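Local coordinates for protein KLLA0C04147p (Kluyveromyces lactis, PDB 5H2D) that binds ergosterol in the lipid-binding (oxysterol-binding-protein-related) domain held in this chain and, like its relatives, probably transfers sterols between membranes, at residues D27-R32 and A334-A339; E68-L73 and F328-F333; D94-L99 and G264-F269; S158-F163 and R191-G196. All coordinates share one frame; numbering follows the deposited sequence.

How the contacts relate
Contact 2 is fully buried and lies by the sterol pocket, with a proline-aromatic CH-pi contact beside a buried carboxylate. It touches contact 1, and both use helix 332-337: contact 2 meets the chain leading into that helix, contact 1 meets its last turn, closer to the surface, through an arginine and waters. Contacts 3 and 4 form a second touching pair, with centres about 17 Å apart, and join a helix and a loop to the large antiparallel strand system. Contact 3 is buried and ruled by a tryptophan, whereas contact 4, partly buried, is almost wholly polar. The centres of contacts 1 and 3 are about 35 Å apart, so the pairs fasten distant parts of one domain.

Contact 1 (D27-R32 and A334-A339); sequences DKLRQR and AVTLNA
Arg30 sends CG trans to its amide nitrogen (chi1 -179°) and then bends at chi3 (75°), which lays the guanidinium group along the last turn of helix 332-337 with its NE-NH2 side facing Val335. Both nitrogens grip one atom, the Val335 carbonyl: NE donates to Val335 O over 2.9 Å and NH2 to Val335 O over 3.1 Å. The oxygen lies in the guanidinium plane, while the donors stand tilted by about 20° from the carbonyl plane. Ala339 covers one face of the same group, its CB 3.5 Å from Arg30 NE and its CA over the centre. NH1 reaches past the contact to a salt bridge with Glu363, which fixes the far end of the side chain. Val335 and Thr336 offer methyl groups to the backbone of the loop: Thr336 CG2 rests 3.6 Å from Arg30 O, and Val335 CG1 packs by Arg32 N.

Two waters finish the seam. One accepts from Arg30 N and donates to Thr336 O at 2.8 Å. The other accepts from Asn338 N, lies 2.7 Å from Ala334 O and takes a weak bond from Arg30 NH2. The carbonyls of Ala334, Val335 and Thr336, near the end of a weakly bonded helix, are thus met by an arginine and waters, which join the loop before helix 45-49 to helix 332-337 within the sterol-binding ORD domain.

Contact 2 (E68-L73 and F328-F333); sequences EPTSLL and FNLTKF
Pro69, the centre of an inverse gamma turn just ahead of helix 72-77, whose Leu72 lines the ergosterol pocket, sets the CD-CG edge of its ring over one face of the Phe328 ring. Its CD stands 3.5 Å from the ring centroid and 16° off the normal, a CH-pi contact, and its CG hangs over the CD2-CE2 side at 3.6 Å from Phe328 CD2. An alanine in place of Phe328 would probably leave the CD-CG edge of Pro69 without its aromatic partner and open a gap beside the turn. Next to this contact, Glu68 runs out fully extended (chi1 -177°), which carries its carboxylate toward Leu330. Leu330 CD2 sits over the flat of that group, 3.8 Å from Glu68 CD and about equally far from its two oxygens, and it also meets the methyl of Thr70, CG2, at 4.0 Å.

The carboxylate is well supplied. Thr70 OG1 donates to the anti lone pair of Glu68 OE1 over 2.6 Å, and Arg116 and Arg75 both form salt bridges to OE1. Toward the other segment a single water donates to Glu68 OE2 and to Phe328 O, each at 2.7 Å, so a polar link runs beside the apolar one. With two arginines, a hydroxyl and a water as partners, the buried Glu68 is likely to stay negatively charged even with a leucine methyl over its face.

Contact 3 (D94-L99 and G264-F269); sequences DSTLRL and GKEWIF
The indole of Trp267 meets the first turn of helix 95-108 by both its edge and one face. At the edge, NE1 points at the hydroxyl of Thr96, donating to OG1 over 2.9 Å with the acceptor 7° from the ring plane; the two side chains meet at about a right angle. Thr96 holds OG1 between its backbone N and carbonyl carbon (chi1 69°), where it reaches both Trp267 NE1 and Asp94, and the hydroxyl passes its own proton to Asp94 OD1 at 2.9 Å. It therefore works as a relay, accepting from the indole and donating to the carboxylate. Asp94 OD1 also takes Thr96 N over 3.0 Å from the same side of its plane, the N-cap bond of the helix. The second oxygen, OD2, lies near the plane of the indole, 3.9 Å from Trp267 CZ2, and is bonded to Tyr310.

Leu97 comes over the face: its CD1 stands 3.9 Å from the centroid of the six-membered ring, a CH-pi contact set toward the rim, while its CB touches Trp267 CZ2 at 3.8 Å. Glu266 crosses Thr96 with its aliphatic part, CG lying 3.9 Å from Thr96 CG2, and its carboxylate turns off to a salt bridge with Lys281.

Glu266 and Trp267 form a classic beta bulge against Val258, so neighbouring residues both turn to the helix. The helix segment runs nearly along strand 265-269, 21° between directions and 8.6 Å between axes. Strand 265-272 is flanked by 253-259 and 276-281; Lys281, of the latter, makes a cation-pi contact with the indole, and Tyr310 meets it edge-to-face.

Contact 4 (S158-F163 and R191-G196); sequences SPKWDF and RPDSNG
Arg191 serves as the hub, its guanidinium laid against the turn that leads into strand 161-173. NE donates to Pro159 O over 2.9 Å in a nearly straight bond (174°), although it approaches from above the plane of that carbonyl. NH2 divides its protons between Ser158 O, met almost end-on along the carbonyl, and Asp162 OD1, each 2.8 Å from the nitrogen. NH1 donates to Asp162 OD2 at 3.0 Å and to Glu198 in a second salt bridge. Five bonds thus answer five N-H groups. The pairing with Asp162 is end-on, one nitrogen to each oxygen, yet the planes are 47° apart and both donors reach the carboxylate from above its plane.

The backbone adds its own bond, Arg191 N to Lys160 O at 2.8 Å, so three consecutive carbonyls of the turn are satisfied by one residue. Lys160 sends its chain past them with a late bend at chi4 (-140°), and NZ forms a salt bridge to Asp193 at 2.8 Å from OD1, on its syn lone pair, with a weaker bond to OD2. Gln9 of helix 7-18 also donates to Asp193 OD1.

A leucine at Arg191 would probably leave the Ser158 and Pro159 carbonyls and the charge of Asp162 without their mates. Directional polar bonds carry this contact between the loop after strand 178-190 and the turn before strand 161-173, and the arginine charge is probably balanced by Asp162 and Glu198.

Contact 1 (D27-R32 and A334-A339)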
loop_
_atom_site.group_PDB
_atom_site.type_symbol
_atom_site.label_atom_id
_atom_site.label_comp_id
_atom_site.label_asym_id
_atom_site.label_seq_id
_atom_site.Cartn_x
_atom_site.Cartn_y
_atom_site.Cartn_z
ATOM N N ASP A 27 18.849 13.037 -0.745
ATOM C CA ASP A 27 18.445 13.675 -1.992
ATOM C C ASP A 27 16.997 14.143 -1.927
ATOM O O ASP A 27 16.133 13.511 -1.306
ATOM C CB ASP A 27 18.610 12.721 -3.178
ATOM C CG ASP A 27 20.020 12.224 -3.330
ATOM O OD1 ASP A 27 20.946 13.060 -3.433
ATOM O OD2 ASP A 27 20.214 10.995 -3.327
ATOM N N LYS A 28 16.736 15.259 -2.596
ATOM C CA LYS A 28 15.371 15.737 -2.757
ATOM C C LYS A 28 14.533 14.700 -3.506
ATOM O O LYS A 28 15.013 14.052 -4.442
ATOM C CB LYS A 28 15.405 17.073 -3.504
ATOM C CG LYS A 28 14.105 17.594 -4.066
ATOM C CD LYS A 28 14.366 18.947 -4.724
ATOM C CE LYS A 28 13.581 19.127 -6.007
ATOM N NZ LYS A 28 12.200 19.604 -5.749
ATOM N N LEU A 29 13.284 14.531 -3.073
ATOM C CA LEU A 29 12.393 13.566 -3.712
ATOM C C LEU A 29 12.360 13.763 -5.222
ATOM O O LEU A 29 12.317 14.890 -5.722
ATOM C CB LEU A 29 10.976 13.705 -3.152
ATOM C CG LEU A 29 10.783 13.386 -1.673
ATOM C CD1 LEU A 29 9.369 13.696 -1.241
ATOM C CD2 LEU A 29 11.108 11.923 -1.408
ATOM N N ARG A 30 12.339 12.656 -5.961
ATOM C CA ARG A 30 12.210 12.748 -7.406
ATOM C C ARG A 30 10.880 13.388 -7.801
ATOM O O ARG A 30 9.811 13.005 -7.303
ATOM C CB ARG A 30 12.333 11.358 -8.039
ATOM C CG ARG A 30 12.226 11.387 -9.561
ATOM C CD ARG A 30 12.695 10.087 -10.169
ATOM N NE ARG A 30 11.722 9.003 -9.990
ATOM C CZ ARG A 30 11.798 7.861 -10.657
ATOM N NH1 ARG A 30 12.789 7.675 -11.531
ATOM N NH2 ARG A 30 10.874 6.916 -10.472
ATOM N N GLN A 31 10.952 14.358 -8.719
ATOM C CA GLN A 31 9.808 15.178 -9.103
ATOM C C GLN A 31 9.200 14.796 -10.439
ATOM O O GLN A 31 8.054 15.175 -10.710
ATOM C CB GLN A 31 10.205 16.658 -9.177
ATOM C CG GLN A 31 10.777 17.207 -7.899
ATOM C CD GLN A 31 9.732 17.381 -6.821
ATOM O OE1 GLN A 31 8.719 18.060 -7.020
ATOM N NE2 GLN A 31 9.966 16.760 -5.666
ATOM N N ARG A 32 9.943 14.103 -11.288
ATOM C CA ARG A 32 9.439 13.717 -12.596
ATOM C C ARG A 32 10.284 12.563 -13.101
ATOM O O ARG A 32 11.303 12.201 -12.504
ATOM C CB ARG A 32 9.472 14.893 -13.576
ATOM C CG ARG A 32 10.862 15.468 -13.805
ATOM C CD ARG A 32 10.917 16.251 -15.119
ATOM N NE ARG A 32 10.766 15.371 -16.280
ATOM C CZ ARG A 32 10.489 15.788 -17.512
ATOM N NH1 ARG A 32 10.321 17.081 -17.760
ATOM N NH2 ARG A 32 10.369 14.908 -18.499
ATOM N N ALA A 334 3.822 8.390 -6.280
ATOM C CA ALA A 334 4.343 7.195 -6.929
ATOM C C ALA A 334 5.637 7.485 -7.672
ATOM O O ALA A 334 6.518 6.628 -7.729
ATOM C CB ALA A 334 3.299 6.596 -7.878
ATOM N N VAL A 335 5.772 8.689 -8.239
ATOM C CA VAL A 335 7.010 9.061 -8.917
ATOM C C VAL A 335 8.207 8.999 -7.977
ATOM O O VAL A 335 9.337 8.717 -8.414
ATOM C CB VAL A 335 6.845 10.457 -9.556
ATOM C CG1 VAL A 335 8.212 11.027 -9.979
ATOM C CG2 VAL A 335 5.950 10.363 -10.782
ATOM N N THR A 336 7.994 9.210 -6.668
ATOM C CA THR A 336 9.136 9.188 -5.752
ATOM C C THR A 336 9.658 7.781 -5.466
ATOM O O THR A 336 10.786 7.644 -4.974
ATOM C CB THR A 336 8.805 9.850 -4.404
ATOM O OG1 THR A 336 7.947 8.999 -3.620
ATOM C CG2 THR A 336 8.173 11.226 -4.593
ATOM N N LEU A 337 8.882 6.735 -5.761
ATOM C CA LEU A 337 9.147 5.438 -5.152
ATOM C C LEU A 337 10.277 4.688 -5.845
ATOM O O LEU A 337 11.150 4.122 -5.176
ATOM C CB LEU A 337 7.877 4.587 -5.170
ATOM C CG LEU A 337 6.756 5.107 -4.273
ATOM C CD1 LEU A 337 5.475 4.299 -4.476
ATOM C CD2 LEU A 337 7.163 5.091 -2.813
ATOM N N ASN A 338 10.254 4.627 -7.176
ATOM C CA ASN A 338 11.273 3.896 -7.922
ATOM C C ASN A 338 12.450 4.775 -8.325
ATOM O O ASN A 338 13.118 4.481 -9.324
ATOM C CB ASN A 338 10.665 3.238 -9.162
ATOM C CG ASN A 338 11.484 2.048 -9.633
ATOM O OD1 ASN A 338 11.957 1.265 -8.820
ATOM N ND2 ASN A 338 11.685 1.931 -10.952
ATOM N N ALA A 339 12.728 5.829 -7.570
ATOM C CA ALA A 339 13.797 6.765 -7.927
ATOM C C ALA A 339 15.157 6.192 -7.553
ATOM O O ALA A 339 15.380 5.876 -6.380
ATOM C CB ALA A 339 13.590 8.093 -7.214
HETATM O O HOH W 1 8.495 5.599 -9.320
HETATM O O HOH W 2 12.371 9.967 -4.552
#

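Contact 2 (E68-L73 and F328-F333)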
loop_
_atom_site.group_PDB
_atom_site.type_symbol
_atom_site.label_atom_id
_atom_site.label_comp_id
_atom_site.label_asym_id
_atom_site.label_seq_id
_atom_site.Cartn_x
_atom_site.Cartn_y
_atom_site.Cartn_z
ATOM N N GLU A 68 2.724 -1.293 -16.041
ATOM C CA GLU A 68 3.161 -0.074 -15.383
ATOM C C GLU A 68 4.542 -0.303 -14.777
ATOM O O GLU A 68 4.768 -1.348 -14.174
ATOM C CB GLU A 68 2.161 0.307 -14.273
ATOM C CG GLU A 68 2.464 1.603 -13.570
ATOM C CD GLU A 68 1.448 1.888 -12.478
ATOM O OE1 GLU A 68 1.726 1.603 -11.294
ATOM O OE2 GLU A 68 0.367 2.397 -12.808
ATOM N N PRO A 69 5.471 0.667 -14.881
ATOM C CA PRO A 69 6.829 0.457 -14.350
ATOM C C PRO A 69 6.932 0.694 -12.857
ATOM O O PRO A 69 7.863 1.339 -12.373
ATOM C CB PRO A 69 7.663 1.486 -15.121
ATOM C CG PRO A 69 6.694 2.615 -15.308
ATOM C CD PRO A 69 5.368 1.944 -15.610
ATOM N N THR A 70 5.979 0.171 -12.107
ATOM C CA THR A 70 6.083 0.109 -10.663
ATOM C C THR A 70 5.977 -1.352 -10.277
ATOM O O THR A 70 5.455 -2.160 -11.036
ATOM C CB THR A 70 4.965 0.881 -9.964
ATOM O OG1 THR A 70 3.708 0.262 -10.281
ATOM C CG2 THR A 70 4.948 2.348 -10.421
ATOM N N SER A 71 6.463 -1.685 -9.092
ATOM C CA SER A 71 6.329 -3.034 -8.559
ATOM C C SER A 71 5.083 -3.138 -7.687
ATOM O O SER A 71 4.627 -2.150 -7.111
ATOM C CB SER A 71 7.570 -3.394 -7.732
ATOM O OG SER A 71 7.499 -4.710 -7.194
ATOM N N LEU A 72 4.523 -4.351 -7.584
ATOM C CA LEU A 72 3.528 -4.567 -6.536
ATOM C C LEU A 72 4.057 -4.094 -5.176
ATOM O O LEU A 72 3.302 -3.546 -4.360
ATOM C CB LEU A 72 3.114 -6.043 -6.486
ATOM C CG LEU A 72 1.614 -6.355 -6.556
ATOM C CD1 LEU A 72 0.885 -5.796 -5.357
ATOM C CD2 LEU A 72 1.020 -5.821 -7.853
ATOM N N LEU A 73 5.365 -4.267 -4.924
ATOM C CA LEU A 73 5.949 -3.813 -3.660
ATOM C C LEU A 73 5.790 -2.312 -3.472
ATOM O O LEU A 73 5.633 -1.838 -2.342
ATOM C CB LEU A 73 7.440 -4.170 -3.606
ATOM C CG LEU A 73 7.819 -5.639 -3.738
ATOM C CD1 LEU A 73 9.333 -5.841 -3.549
ATOM C CD2 LEU A 73 7.037 -6.451 -2.725
ATOM N N PHE A 328 2.604 7.126 -17.720
ATOM C CA PHE A 328 1.955 6.020 -17.020
ATOM C C PHE A 328 0.922 6.510 -16.015
ATOM O O PHE A 328 0.426 5.716 -15.204
ATOM C CB PHE A 328 2.981 5.119 -16.318
ATOM C CG PHE A 328 4.195 4.808 -17.162
ATOM C CD1 PHE A 328 4.137 3.837 -18.139
ATOM C CD2 PHE A 328 5.384 5.488 -16.967
ATOM C CE1 PHE A 328 5.240 3.558 -18.913
ATOM C CE2 PHE A 328 6.495 5.212 -17.746
ATOM C CZ PHE A 328 6.416 4.243 -18.718
ATOM N N ASN A 329 0.570 7.799 -16.051
ATOM C CA ASN A 329 -0.456 8.361 -15.176
ATOM C C ASN A 329 -0.090 8.219 -13.706
ATOM O O ASN A 329 -0.963 8.124 -12.839
ATOM C CB ASN A 329 -1.830 7.740 -15.455
ATOM C CG ASN A 329 -2.441 8.249 -16.737
ATOM O OD1 ASN A 329 -1.980 9.243 -17.299
ATOM N ND2 ASN A 329 -3.490 7.590 -17.200
ATOM N N LEU A 330 1.203 8.211 -13.404
ATOM C CA LEU A 330 1.624 8.083 -12.020
ATOM C C LEU A 330 1.238 9.317 -11.216
ATOM O O LEU A 330 1.135 10.428 -11.748
ATOM C CB LEU A 330 3.131 7.886 -11.939
ATOM C CG LEU A 330 3.703 6.625 -12.579
ATOM C CD1 LEU A 330 5.176 6.518 -12.213
ATOM C CD2 LEU A 330 2.936 5.372 -12.129
ATOM N N THR A 331 1.025 9.115 -9.920
ATOM C CA THR A 331 0.881 10.223 -8.983
ATOM C C THR A 331 2.247 10.815 -8.646
ATOM O O THR A 331 3.290 10.198 -8.858
ATOM C CB THR A 331 0.229 9.767 -7.678
ATOM O OG1 THR A 331 1.054 8.768 -7.061
ATOM C CG2 THR A 331 -1.184 9.215 -7.918
ATOM N N LYS A 332 2.232 12.021 -8.073
ATOM C CA LYS A 332 3.470 12.598 -7.557
ATOM C C LYS A 332 4.141 11.650 -6.574
ATOM O O LYS A 332 5.356 11.422 -6.633
ATOM C CB LYS A 332 3.197 13.937 -6.864
ATOM C CG LYS A 332 2.927 15.118 -7.771
ATOM C CD LYS A 332 3.264 16.429 -7.019
ATOM C CE LYS A 332 2.068 17.361 -6.870
ATOM N NZ LYS A 332 1.043 16.842 -5.919
ATOM N N PHE A 333 3.356 11.094 -5.644
ATOM C CA PHE A 333 3.935 10.203 -4.648
ATOM C C PHE A 333 4.536 8.973 -5.314
ATOM O O PHE A 333 5.645 8.553 -4.968
ATOM C CB PHE A 333 2.882 9.794 -3.620
ATOM C CG PHE A 333 3.431 8.976 -2.484
ATOM C CD1 PHE A 333 4.121 9.579 -1.437
ATOM C CD2 PHE A 333 3.230 7.599 -2.439
ATOM C CE1 PHE A 333 4.615 8.827 -0.393
ATOM C CE2 PHE A 333 3.731 6.848 -1.397
ATOM C CZ PHE A 333 4.410 7.459 -0.365
HETATM O O HOH W 3 -0.326 3.150 -15.353
#

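Contact 3 (D94-L99 and G264-F269)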
loop_
_atom_site.group_PDB
_atom_site.type_symbol
_atom_site.label_atom_id
_atom_site.label_comp_id
_atom_site.label_asym_id
_atom_site.label_seq_id
_atom_site.Cartn_x
_atom_site.Cartn_y
_atom_site.Cartn_z
ATOM N N ASP A 94 -9.457 11.143 22.418
ATOM C CA ASP A 94 -10.650 10.320 22.283
ATOM C C ASP A 94 -10.365 9.142 21.353
ATOM O O ASP A 94 -10.059 9.341 20.174
ATOM C CB ASP A 94 -11.772 11.211 21.745
ATOM C CG ASP A 94 -13.044 10.461 21.417
ATOM O OD1 ASP A 94 -13.143 9.240 21.647
ATOM O OD2 ASP A 94 -13.984 11.137 20.931
ATOM N N SER A 95 -10.476 7.914 21.867
ATOM C CA SER A 95 -10.105 6.755 21.056
ATOM C C SER A 95 -10.988 6.608 19.823
ATOM O O SER A 95 -10.517 6.126 18.785
ATOM C CB SER A 95 -10.146 5.473 21.891
ATOM O OG SER A 95 -11.460 5.177 22.337
ATOM N N THR A 96 -12.267 7.011 19.908
ATOM C CA THR A 96 -13.146 6.879 18.746
ATOM C C THR A 96 -12.776 7.867 17.648
ATOM O O THR A 96 -13.001 7.581 16.465
ATOM C CB THR A 96 -14.616 7.062 19.140
ATOM O OG1 THR A 96 -14.863 8.424 19.525
ATOM C CG2 THR A 96 -14.973 6.127 20.281
ATOM N N LEU A 97 -12.225 9.027 18.016
ATOM C CA LEU A 97 -11.725 9.985 17.036
ATOM C C LEU A 97 -10.397 9.527 16.442
ATOM O O LEU A 97 -10.150 9.735 15.247
ATOM C CB LEU A 97 -11.595 11.373 17.674
ATOM C CG LEU A 97 -11.098 12.541 16.813
ATOM C CD1 LEU A 97 -11.983 12.754 15.596
ATOM C CD2 LEU A 97 -11.004 13.832 17.627
ATOM N N ARG A 98 -9.546 8.885 17.239
ATOM C CA ARG A 98 -8.397 8.208 16.644
ATOM C C ARG A 98 -8.859 7.205 15.593
ATOM O O ARG A 98 -8.298 7.145 14.491
ATOM C CB ARG A 98 -7.560 7.518 17.721
ATOM C CG ARG A 98 -7.031 8.475 18.774
ATOM C CD ARG A 98 -5.785 7.943 19.483
ATOM N NE ARG A 98 -6.079 6.817 20.369
ATOM C CZ ARG A 98 -6.490 6.956 21.628
ATOM N NH1 ARG A 98 -6.741 5.886 22.372
ATOM N NH2 ARG A 98 -6.664 8.171 22.129
ATOM N N LEU A 99 -9.893 6.423 15.908
ATOM C CA LEU A 99 -10.386 5.433 14.956
ATOM C C LEU A 99 -10.934 6.096 13.695
ATOM O O LEU A 99 -10.739 5.588 12.589
ATOM C CB LEU A 99 -11.447 4.547 15.610
ATOM C CG LEU A 99 -12.055 3.451 14.738
ATOM C CD1 LEU A 99 -10.962 2.657 13.992
ATOM C CD2 LEU A 99 -12.945 2.503 15.530
ATOM N N GLY A 264 -22.362 2.427 20.619
ATOM C CA GLY A 264 -22.811 3.786 20.408
ATOM C C GLY A 264 -22.149 4.425 19.208
ATOM O O GLY A 264 -20.916 4.462 19.123
ATOM N N LYS A 265 -22.949 4.928 18.273
ATOM C CA LYS A 265 -22.398 5.600 17.100
ATOM C C LYS A 265 -21.815 6.948 17.511
ATOM O O LYS A 265 -22.515 7.783 18.095
ATOM C CB LYS A 265 -23.479 5.768 16.032
ATOM C CG LYS A 265 -22.979 6.358 14.719
ATOM C CD LYS A 265 -24.099 6.502 13.701
ATOM C CE LYS A 265 -24.523 5.158 13.139
ATOM N NZ LYS A 265 -25.683 5.300 12.209
ATOM N N GLU A 266 -20.526 7.156 17.237
ATOM C CA GLU A 266 -19.838 8.373 17.643
ATOM C C GLU A 266 -19.524 9.304 16.489
ATOM O O GLU A 266 -19.530 10.524 16.672
ATOM C CB GLU A 266 -18.526 8.032 18.364
ATOM C CG GLU A 266 -18.703 7.262 19.673
ATOM C CD GLU A 266 -18.590 8.160 20.894
ATOM O OE1 GLU A 266 -18.681 9.402 20.739
ATOM O OE2 GLU A 266 -18.380 7.626 22.007
ATOM N N TRP A 267 -19.235 8.755 15.311
ATOM C CA TRP A 267 -18.842 9.543 14.153
ATOM C C TRP A 267 -19.357 8.858 12.898
ATOM O O TRP A 267 -19.485 7.632 12.854
ATOM C CB TRP A 267 -17.313 9.695 14.048
ATOM C CG TRP A 267 -16.616 10.160 15.291
ATOM C CD1 TRP A 267 -16.126 9.379 16.302
ATOM C CD2 TRP A 267 -16.298 11.511 15.638
ATOM N NE1 TRP A 267 -15.530 10.163 17.258
ATOM C CE2 TRP A 267 -15.626 11.477 16.879
ATOM C CE3 TRP A 267 -16.514 12.744 15.022
ATOM C CZ2 TRP A 267 -15.175 12.630 17.516
ATOM C CZ3 TRP A 267 -16.061 13.888 15.651
ATOM C CH2 TRP A 267 -15.396 13.824 16.886
ATOM N N ILE A 268 -19.672 9.665 11.883
ATOM C CA ILE A 268 -19.903 9.163 10.535
ATOM C C ILE A 268 -19.003 9.959 9.604
ATOM O O ILE A 268 -18.560 11.063 9.922
ATOM C CB ILE A 268 -21.377 9.270 10.083
ATOM C CG1 ILE A 268 -21.880 10.710 10.244
ATOM C CG2 ILE A 268 -22.244 8.251 10.829
ATOM C CD1 ILE A 268 -23.305 10.928 9.759
ATOM N N PHE A 269 -18.714 9.371 8.447
ATOM C CA PHE A 269 -17.909 10.058 7.450
ATOM C C PHE A 269 -18.322 9.565 6.076
ATOM O O PHE A 269 -18.960 8.516 5.933
ATOM C CB PHE A 269 -16.405 9.863 7.692
ATOM C CG PHE A 269 -15.914 8.449 7.482
ATOM C CD1 PHE A 269 -15.540 8.008 6.219
ATOM C CD2 PHE A 269 -15.785 7.581 8.556
ATOM C CE1 PHE A 269 -15.071 6.711 6.032
ATOM C CE2 PHE A 269 -15.318 6.293 8.367
ATOM C CZ PHE A 269 -14.961 5.864 7.109
#

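Contact 4 (S158-F163 and R191-G196)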
loop_
_atom_site.group_PDB
_atom_site.type_symbol
_atom_site.label_atom_id
_atom_site.label_comp_id
_atom_site.label_asym_id
_atom_site.label_seq_id
_atom_site.Cartn_x
_atom_site.Cartn_y
_atom_site.Cartn_z
ATOM N N SER A 158 7.198 4.310 12.660
ATOM C CA SER A 158 7.241 5.748 12.857
ATOM C C SER A 158 7.182 5.983 14.350
ATOM O O SER A 158 6.802 5.073 15.105
ATOM C CB SER A 158 6.052 6.436 12.160
ATOM O OG SER A 158 6.265 7.814 11.912
ATOM N N PRO A 159 7.558 7.169 14.840
ATOM C CA PRO A 159 7.510 7.379 16.295
ATOM C C PRO A 159 6.128 7.157 16.900
ATOM O O PRO A 159 6.026 6.588 17.995
ATOM C CB PRO A 159 7.986 8.826 16.458
ATOM C CG PRO A 159 8.920 9.035 15.326
ATOM C CD PRO A 159 8.271 8.270 14.158
ATOM N N LYS A 160 5.055 7.545 16.208
ATOM C CA LYS A 160 3.718 7.486 16.785
ATOM C C LYS A 160 2.865 6.335 16.262
ATOM O O LYS A 160 1.760 6.127 16.767
ATOM C CB LYS A 160 2.979 8.805 16.540
ATOM C CG LYS A 160 3.708 10.034 17.074
ATOM C CD LYS A 160 2.815 11.269 17.037
ATOM C CE LYS A 160 3.569 12.492 17.550
ATOM N NZ LYS A 160 2.706 13.355 18.402
ATOM N N TRP A 161 3.335 5.583 15.267
ATOM C CA TRP A 161 2.495 4.538 14.692
ATOM C C TRP A 161 3.362 3.551 13.918
ATOM O O TRP A 161 4.419 3.913 13.396
ATOM C CB TRP A 161 1.413 5.114 13.760
ATOM C CG TRP A 161 1.956 6.030 12.684
ATOM C CD1 TRP A 161 2.064 7.389 12.743
ATOM C CD2 TRP A 161 2.456 5.648 11.391
ATOM N NE1 TRP A 161 2.603 7.881 11.578
ATOM C CE2 TRP A 161 2.855 6.831 10.731
ATOM C CE3 TRP A 161 2.603 4.425 10.734
ATOM C CZ2 TRP A 161 3.395 6.824 9.441
ATOM C CZ3 TRP A 161 3.140 4.419 9.449
ATOM C CH2 TRP A 161 3.536 5.609 8.823
ATOM N N ASP A 162 2.903 2.305 13.874
ATOM C CA ASP A 162 3.455 1.281 12.998
ATOM C C ASP A 162 2.350 0.791 12.076
ATOM O O ASP A 162 1.159 0.954 12.357
ATOM C CB ASP A 162 4.018 0.093 13.788
ATOM C CG ASP A 162 5.025 0.510 14.833
ATOM O OD1 ASP A 162 5.862 1.395 14.550
ATOM O OD2 ASP A 162 4.947 -0.046 15.954
ATOM N N PHE A 163 2.746 0.171 10.965
ATOM C CA PHE A 163 1.779 -0.336 9.992
ATOM C C PHE A 163 2.423 -1.502 9.263
ATOM O O PHE A 163 3.442 -1.321 8.592
ATOM C CB PHE A 163 1.361 0.753 8.998
ATOM C CG PHE A 163 0.305 0.320 8.007
ATOM C CD1 PHE A 163 -0.854 -0.332 8.426
ATOM C CD2 PHE A 163 0.436 0.633 6.660
ATOM C CE1 PHE A 163 -1.844 -0.702 7.503
ATOM C CE2 PHE A 163 -0.548 0.274 5.751
ATOM C CZ PHE A 163 -1.682 -0.399 6.171
ATOM N N ARG A 191 0.520 4.830 18.960
ATOM C CA ARG A 191 1.008 5.232 20.281
ATOM C C ARG A 191 0.446 6.617 20.590
ATOM O O ARG A 191 1.027 7.627 20.167
ATOM C CB ARG A 191 2.540 5.246 20.312
ATOM C CG ARG A 191 3.165 3.857 20.409
ATOM C CD ARG A 191 4.672 3.882 20.207
ATOM N NE ARG A 191 5.044 4.014 18.801
ATOM C CZ ARG A 191 5.024 3.008 17.923
ATOM N NH1 ARG A 191 4.636 1.793 18.293
ATOM N NH2 ARG A 191 5.386 3.224 16.666
ATOM N N PRO A 192 -0.662 6.718 21.329
ATOM C CA PRO A 192 -1.361 8.006 21.443
ATOM C C PRO A 192 -0.579 9.023 22.255
ATOM O O PRO A 192 0.164 8.681 23.178
ATOM C CB PRO A 192 -2.669 7.636 22.154
ATOM C CG PRO A 192 -2.799 6.145 22.002
ATOM C CD PRO A 192 -1.395 5.631 21.994
ATOM N N ASP A 193 -0.778 10.298 21.908
ATOM C CA ASP A 193 -0.131 11.373 22.651
ATOM C C ASP A 193 -0.586 11.395 24.103
ATOM O O ASP A 193 0.168 11.828 24.980
ATOM C CB ASP A 193 -0.417 12.728 21.998
ATOM C CG ASP A 193 0.341 12.929 20.702
ATOM O OD1 ASP A 193 1.240 12.117 20.400
ATOM O OD2 ASP A 193 0.047 13.909 19.990
ATOM N N SER A 194 -1.802 10.931 24.373
ATOM C CA SER A 194 -2.326 10.932 25.731
ATOM C C SER A 194 -3.552 10.038 25.795
ATOM O O SER A 194 -4.189 9.743 24.776
ATOM C CB SER A 194 -2.683 12.349 26.189
ATOM O OG SER A 194 -3.866 12.792 25.545
ATOM N N ASN A 195 -3.885 9.624 27.017
ATOM C CA ASN A 195 -5.113 8.888 27.304
ATOM C C ASN A 195 -5.211 7.623 26.451
ATOM O O ASN A 195 -6.135 7.444 25.652
ATOM C CB ASN A 195 -6.344 9.776 27.103
ATOM C CG ASN A 195 -7.611 9.125 27.614
ATOM O OD1 ASN A 195 -7.629 8.556 28.709
ATOM N ND2 ASN A 195 -8.673 9.179 26.817
ATOM N N GLY A 196 -4.240 6.741 26.639
ATOM C CA GLY A 196 -4.287 5.451 25.987
ATOM C C GLY A 196 -2.930 4.791 25.883
ATOM O O GLY A 196 -1.935 5.437 25.534
#